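Local coordinates for protein trimethylamine-N-oxide reductase (Haemophilus influenzae, PDB 7L5I) that probably reduces S- and N-oxides such as trimethylamine N-oxide at a molybdenum centre held by two molybdopterin guanine dinucleotides, at residues Y296-A301 / T626-I631; K290-K295 / L368-G373. All blocks are in the same frame, centred on the assembly; numbering follows the deposited sequence.

Interaction 1 of 2, residues Y296-A301 / T626-I631; sequences YTSGYA and TPSGKI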
loop_
_atom_site.group_PDB
_atom_site.type_symbol
_atom_site.label_atom_id
_atom_site.label_comp_id
_atom_site.label_asym_id
_atom_site.label_seq_id
_atom_site.Cartn_x
_atom_site.Cartn_y
_atom_site.Cartn_z
ATOM N N TYR A 296 -9.841 6.893 30.674
ATOM C CA TYR A 296 -9.788 6.104 29.443
ATOM C C TYR A 296 -8.382 5.756 28.978
ATOM O O TYR A 296 -8.237 5.049 27.962
ATOM C CB TYR A 296 -10.517 6.863 28.323
ATOM C CG TYR A 296 -11.983 7.125 28.571
ATOM C CD1 TYR A 296 -12.951 6.147 28.331
ATOM C CD2 TYR A 296 -12.410 8.358 29.051
ATOM C CE1 TYR A 296 -14.287 6.408 28.551
ATOM C CE2 TYR A 296 -13.733 8.629 29.261
ATOM C CZ TYR A 296 -14.674 7.648 29.026
ATOM O OH TYR A 296 -16.003 7.944 29.244
ATOM N N THR A 297 -7.342 6.210 29.680
ATOM C CA THR A 297 -5.982 5.906 29.278
ATOM C C THR A 297 -5.190 5.345 30.448
ATOM O O THR A 297 -5.577 5.468 31.617
ATOM C CB THR A 297 -5.240 7.130 28.708
ATOM O OG1 THR A 297 -4.799 7.987 29.784
ATOM C CG2 THR A 297 -6.128 7.908 27.759
ATOM N N SER A 298 -4.089 4.699 30.105
ATOM C CA SER A 298 -3.130 4.163 31.062
ATOM C C SER A 298 -1.776 4.784 30.764
ATOM O O SER A 298 -1.323 4.774 29.616
ATOM C CB SER A 298 -3.055 2.639 30.981
ATOM O OG SER A 298 -2.156 2.126 31.951
ATOM N N GLY A 299 -1.156 5.371 31.784
ATOM C CA GLY A 299 0.204 5.833 31.661
ATOM C C GLY A 299 0.383 7.277 31.257
ATOM O O GLY A 299 1.508 7.668 30.923
ATOM N N TYR A 300 -0.682 8.086 31.259
ATOM C CA TYR A 300 -0.537 9.466 30.824
ATOM C C TYR A 300 0.464 10.221 31.699
ATOM O O TYR A 300 1.257 11.027 31.197
ATOM C CB TYR A 300 -1.876 10.213 30.819
ATOM C CG TYR A 300 -1.623 11.688 30.574
ATOM C CD1 TYR A 300 -1.277 12.147 29.300
ATOM C CD2 TYR A 300 -1.616 12.602 31.623
ATOM C CE1 TYR A 300 -0.967 13.485 29.080
ATOM C CE2 TYR A 300 -1.319 13.936 31.402
ATOM C CZ TYR A 300 -1.006 14.372 30.131
ATOM O OH TYR A 300 -0.701 15.707 29.894
ATOM N N ALA A 301 0.457 9.973 33.011
ATOM C CA ALA A 301 1.331 10.768 33.884
ATOM C C ALA A 301 2.806 10.505 33.602
ATOM O O ALA A 301 3.628 11.430 33.664
ATOM C CB ALA A 301 1.026 10.477 35.355
ATOM N N THR A 626 -6.557 -4.493 25.917
ATOM C CA THR A 626 -5.197 -4.137 26.266
ATOM C C THR A 626 -4.936 -4.605 27.694
ATOM O O THR A 626 -5.886 -4.931 28.405
ATOM C CB THR A 626 -5.005 -2.629 26.210
ATOM O OG1 THR A 626 -5.923 -2.061 27.151
ATOM C CG2 THR A 626 -5.283 -2.073 24.816
ATOM N N PRO A 627 -3.690 -4.575 28.164
ATOM C CA PRO A 627 -3.418 -4.966 29.564
ATOM C C PRO A 627 -4.231 -4.207 30.606
ATOM O O PRO A 627 -4.594 -4.785 31.643
ATOM C CB PRO A 627 -1.916 -4.679 29.704
ATOM C CG PRO A 627 -1.373 -4.942 28.316
ATOM C CD PRO A 627 -2.455 -4.446 27.370
ATOM N N SER A 628 -4.516 -2.934 30.378
ATOM C CA SER A 628 -5.260 -2.115 31.324
ATOM C C SER A 628 -6.749 -2.012 31.010
ATOM O O SER A 628 -7.500 -1.454 31.810
ATOM C CB SER A 628 -4.662 -0.706 31.330
ATOM O OG SER A 628 -4.847 -0.130 30.044
ATOM N N GLY A 629 -7.190 -2.499 29.866
ATOM C CA GLY A 629 -8.520 -2.204 29.388
ATOM C C GLY A 629 -8.695 -0.801 28.855
ATOM O O GLY A 629 -9.813 -0.438 28.475
ATOM N N LYS A 630 -7.632 -0.004 28.833
ATOM C CA LYS A 630 -7.666 1.381 28.403
ATOM C C LYS A 630 -6.675 1.605 27.268
ATOM O O LYS A 630 -5.921 0.707 26.861
ATOM C CB LYS A 630 -7.365 2.301 29.600
ATOM C CG LYS A 630 -8.408 2.198 30.718
ATOM C CD LYS A 630 -8.065 3.090 31.921
ATOM C CE LYS A 630 -6.823 2.587 32.611
ATOM N NZ LYS A 630 -6.515 3.447 33.807
ATOM N N ILE A 631 -6.682 2.833 26.751
ATOM C CA ILE A 631 -5.679 3.288 25.793
ATOM C C ILE A 631 -4.305 3.346 26.459
ATOM O O ILE A 631 -4.105 4.085 27.419
ATOM C CB ILE A 631 -6.052 4.664 25.235
ATOM C CG1 ILE A 631 -7.416 4.621 24.563
ATOM C CG2 ILE A 631 -4.992 5.137 24.262
ATOM C CD1 ILE A 631 -7.994 6.004 24.266
HETATM O O HOH W 1 -3.891 2.041 34.334
#
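Tyr296 O, at the end of helix 290-296, accepts a backbone hydrogen bond from Ile631 N at 3.0 Å. CB of Lys630 lies against the same oxygen at 3.3 Å, and the Ile631 side chain also rests on it through CB and CG1. Thr297, the first residue to leave helical backbone angles, pairs with Ile631 in a parallel beta bridge. Its CA makes a bent CA-H...O contact with Ile631 O, and its CG2 meets Ile631 CB at 4.1 Å, while its OG1 is hydrogen-bonded to Leu293 O. The bridge is completed when Ser298 N donates to Ile631 O at 2.8 Å, with an N-H...O angle of 161°. These paired residues form a two-stranded parallel sheet, 297-298 with 631-632, which ties the end of helix 290-296 to the loop that leads into strand 631-632. The carbonyl O of Thr297 accepts a hydrogen bond from Lys630 NZ at 3.1 Å, from above the carbonyl plane rather than on a lone pair; a bend at chi3 (-67°) turns the lysine's end to that oxygen. The ammonium also donates to a water bonded to Ser298 OG. Ser298 CB packs 3.4 Å from Ser628 OG, which accepts from Lys630 N in an ST turn and is also hydrogen-bonded to Glu632 OE2.

Interaction 2 of 2, residues K290-K295 / L368-G373; sequences KDFLKK and LASMLG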
loop_
_atom_site.group_PDB
_atom_site.type_symbol
_atom_site.label_atom_id
_atom_site.label_comp_id
_atom_site.label_asym_id
_atom_site.label_seq_id
_atom_site.Cartn_x
_atom_site.Cartn_y
_atom_site.Cartn_z
ATOM N N LYS A 290 -8.178 16.283 31.288
ATOM C CA LYS A 290 -7.614 15.481 32.370
ATOM C C LYS A 290 -8.565 14.374 32.800
ATOM O O LYS A 290 -8.122 13.273 33.150
ATOM C CB LYS A 290 -7.269 16.394 33.554
ATOM C CG LYS A 290 -6.159 17.370 33.241
ATOM C CD LYS A 290 -5.685 18.095 34.500
ATOM C CE LYS A 290 -6.552 19.297 34.804
ATOM N NZ LYS A 290 -5.836 20.233 35.716
ATOM N N ASP A 291 -9.877 14.644 32.781
ATOM C CA ASP A 291 -10.867 13.642 33.165
ATOM C C ASP A 291 -10.858 12.471 32.195
ATOM O O ASP A 291 -10.863 11.301 32.599
ATOM C CB ASP A 291 -12.263 14.264 33.192
ATOM C CG ASP A 291 -12.430 15.290 34.292
ATOM O OD1 ASP A 291 -11.776 15.133 35.345
ATOM O OD2 ASP A 291 -13.218 16.245 34.103
ATOM N N PHE A 292 -10.847 12.778 30.900
ATOM C CA PHE A 292 -10.725 11.733 29.894
ATOM C C PHE A 292 -9.452 10.918 30.104
ATOM O O PHE A 292 -9.477 9.680 30.080
ATOM C CB PHE A 292 -10.747 12.322 28.482
ATOM C CG PHE A 292 -10.691 11.278 27.417
ATOM C CD1 PHE A 292 -9.500 10.756 27.009
ATOM C CD2 PHE A 292 -11.856 10.771 26.863
ATOM C CE1 PHE A 292 -9.425 9.759 26.072
ATOM C CE2 PHE A 292 -11.792 9.770 25.911
ATOM C CZ PHE A 292 -10.557 9.262 25.518
ATOM N N LEU A 293 -8.316 11.590 30.311
ATOM C CA LEU A 293 -7.058 10.866 30.395
ATOM C C LEU A 293 -7.060 9.897 31.572
ATOM O O LEU A 293 -6.593 8.762 31.454
ATOM C CB LEU A 293 -5.902 11.850 30.496
ATOM C CG LEU A 293 -5.640 12.622 29.201
ATOM C CD1 LEU A 293 -4.839 13.867 29.459
ATOM C CD2 LEU A 293 -4.897 11.743 28.202
ATOM N N LYS A 294 -7.621 10.312 32.707
ATOM C CA LYS A 294 -7.643 9.438 33.868
ATOM C C LYS A 294 -8.546 8.228 33.646
ATOM O O LYS A 294 -8.215 7.118 34.055
ATOM C CB LYS A 294 -8.118 10.209 35.096
ATOM C CG LYS A 294 -8.224 9.329 36.323
ATOM C CD LYS A 294 -8.460 10.126 37.593
ATOM C CE LYS A 294 -8.163 9.268 38.824
ATOM N NZ LYS A 294 -8.741 9.843 40.074
ATOM N N LYS A 295 -9.691 8.440 33.000
ATOM C CA LYS A 295 -10.722 7.421 32.906
ATOM C C LYS A 295 -10.467 6.446 31.764
ATOM O O LYS A 295 -10.826 5.272 31.876
ATOM C CB LYS A 295 -12.069 8.105 32.718
ATOM C CG LYS A 295 -13.274 7.184 32.690
ATOM C CD LYS A 295 -14.576 7.994 32.682
ATOM C CE LYS A 295 -15.784 7.065 32.652
ATOM N NZ LYS A 295 -17.051 7.749 32.283
ATOM N N LEU A 368 -2.197 12.144 21.252
ATOM C CA LEU A 368 -2.731 13.491 21.069
ATOM C C LEU A 368 -4.259 13.504 21.085
ATOM O O LEU A 368 -4.882 14.342 21.758
ATOM C CB LEU A 368 -2.179 14.082 19.766
ATOM C CG LEU A 368 -2.645 15.479 19.440
ATOM C CD1 LEU A 368 -2.253 16.458 20.555
ATOM C CD2 LEU A 368 -2.082 15.943 18.098
ATOM N N ALA A 369 -4.891 12.579 20.351
ATOM C CA ALA A 369 -6.340 12.488 20.345
ATOM C C ALA A 369 -6.886 12.217 21.746
ATOM O O ALA A 369 -7.960 12.728 22.114
ATOM C CB ALA A 369 -6.784 11.384 19.368
ATOM N N SER A 370 -6.164 11.425 22.539
ATOM C CA SER A 370 -6.569 11.160 23.917
ATOM C C SER A 370 -6.514 12.424 24.751
ATOM O O SER A 370 -7.417 12.689 25.551
ATOM C CB SER A 370 -5.667 10.086 24.533
ATOM O OG SER A 370 -5.853 8.836 23.852
ATOM N N MET A 371 -5.461 13.216 24.579
ATOM C CA MET A 371 -5.362 14.469 25.321
ATOM C C MET A 371 -6.458 15.458 24.937
ATOM O O MET A 371 -6.930 16.226 25.784
ATOM C CB MET A 371 -3.981 15.087 25.094
ATOM C CG MET A 371 -2.859 14.274 25.650
ATOM S SD MET A 371 -1.200 14.924 25.391
ATOM C CE MET A 371 -1.262 16.396 26.433
ATOM N N LEU A 372 -6.883 15.457 23.671
ATOM C CA LEU A 372 -7.988 16.305 23.254
ATOM C C LEU A 372 -9.311 15.817 23.814
ATOM O O LEU A 372 -10.215 16.622 24.041
ATOM C CB LEU A 372 -8.047 16.348 21.731
ATOM C CG LEU A 372 -6.883 17.073 21.061
ATOM C CD1 LEU A 372 -6.915 16.828 19.578
ATOM C CD2 LEU A 372 -7.021 18.533 21.352
ATOM N N GLY A 373 -9.458 14.508 24.004
ATOM C CA GLY A 373 -10.577 13.987 24.764
ATOM C C GLY A 373 -11.870 13.796 24.013
ATOM O O GLY A 373 -12.921 13.652 24.646
#
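Phe292 and Gly373 bring the two backbones closest, CA to CA 5.6 Å, and the short axes of helices 290-295 and 368-372 approach to 8.6 Å with 122° between their N-to-C directions. This is a buried helix-helix packing within the molybdopterin oxidoreductase region, in which helix 290-296 lies against the C-terminal end of helix 359-372. Phe292 carries much of it. With CG anti to the backbone N (chi1 -177°), its ring extends to the last turn of the other helix and to the glycine that follows. Gly373 CA sits over one face of the ring in a CH-pi contact, 4.1 Å from the centroid and 22° off the ring normal, displaced toward the rim. Gly373 is the first residue to leave helical angles, with positive phi, and its O lies 3.8 Å from Phe292 CD2. That carbonyl O accepts a hydrogen bond from Arg616 NH1, and the phenyl ring itself stacks with Tyr296.

Ser370 meets the ring through both backbone and side chain. Its O approaches Phe292 CD1 obliquely at 3.2 Å, and its CB lies 4.1 Å from Phe292 CE1. The hydroxyl turns back along its own helix to Val366 O, leaving the methylene to make the contact with the ring. One residue beyond Phe292, Leu293 reaches across with one methyl branch: CD2 packs against Ser370 O and CB. Although Met371 starts out pointing away from helix 290-295, the first part of its chain still borders the interface, with the leucine methyl CD2 packed against Met371 CG at 4.1 Å.

From the N terminus the chain runs first through helix 290-296 and directly into strand 297-298, so the first segments of both interactions are consecutive. Interaction 2 closes the shorter loop when helix 359-372 returns against helix 290-296, with 72 residues between its segments. Interaction 1 closes a much longer one at 626-631, with 324 residues between. The segments alternate along the chain, so the loops cross. Their centres are 11 Å apart, and they touch directly: Ile631 CD1 packs on Ser370 OG at 3.6 Å, and Tyr300 CD1 on Leu293 CD2 at 3.8 Å. Helix 359-372 thus meets both the 290-301 unit and strand 631-632.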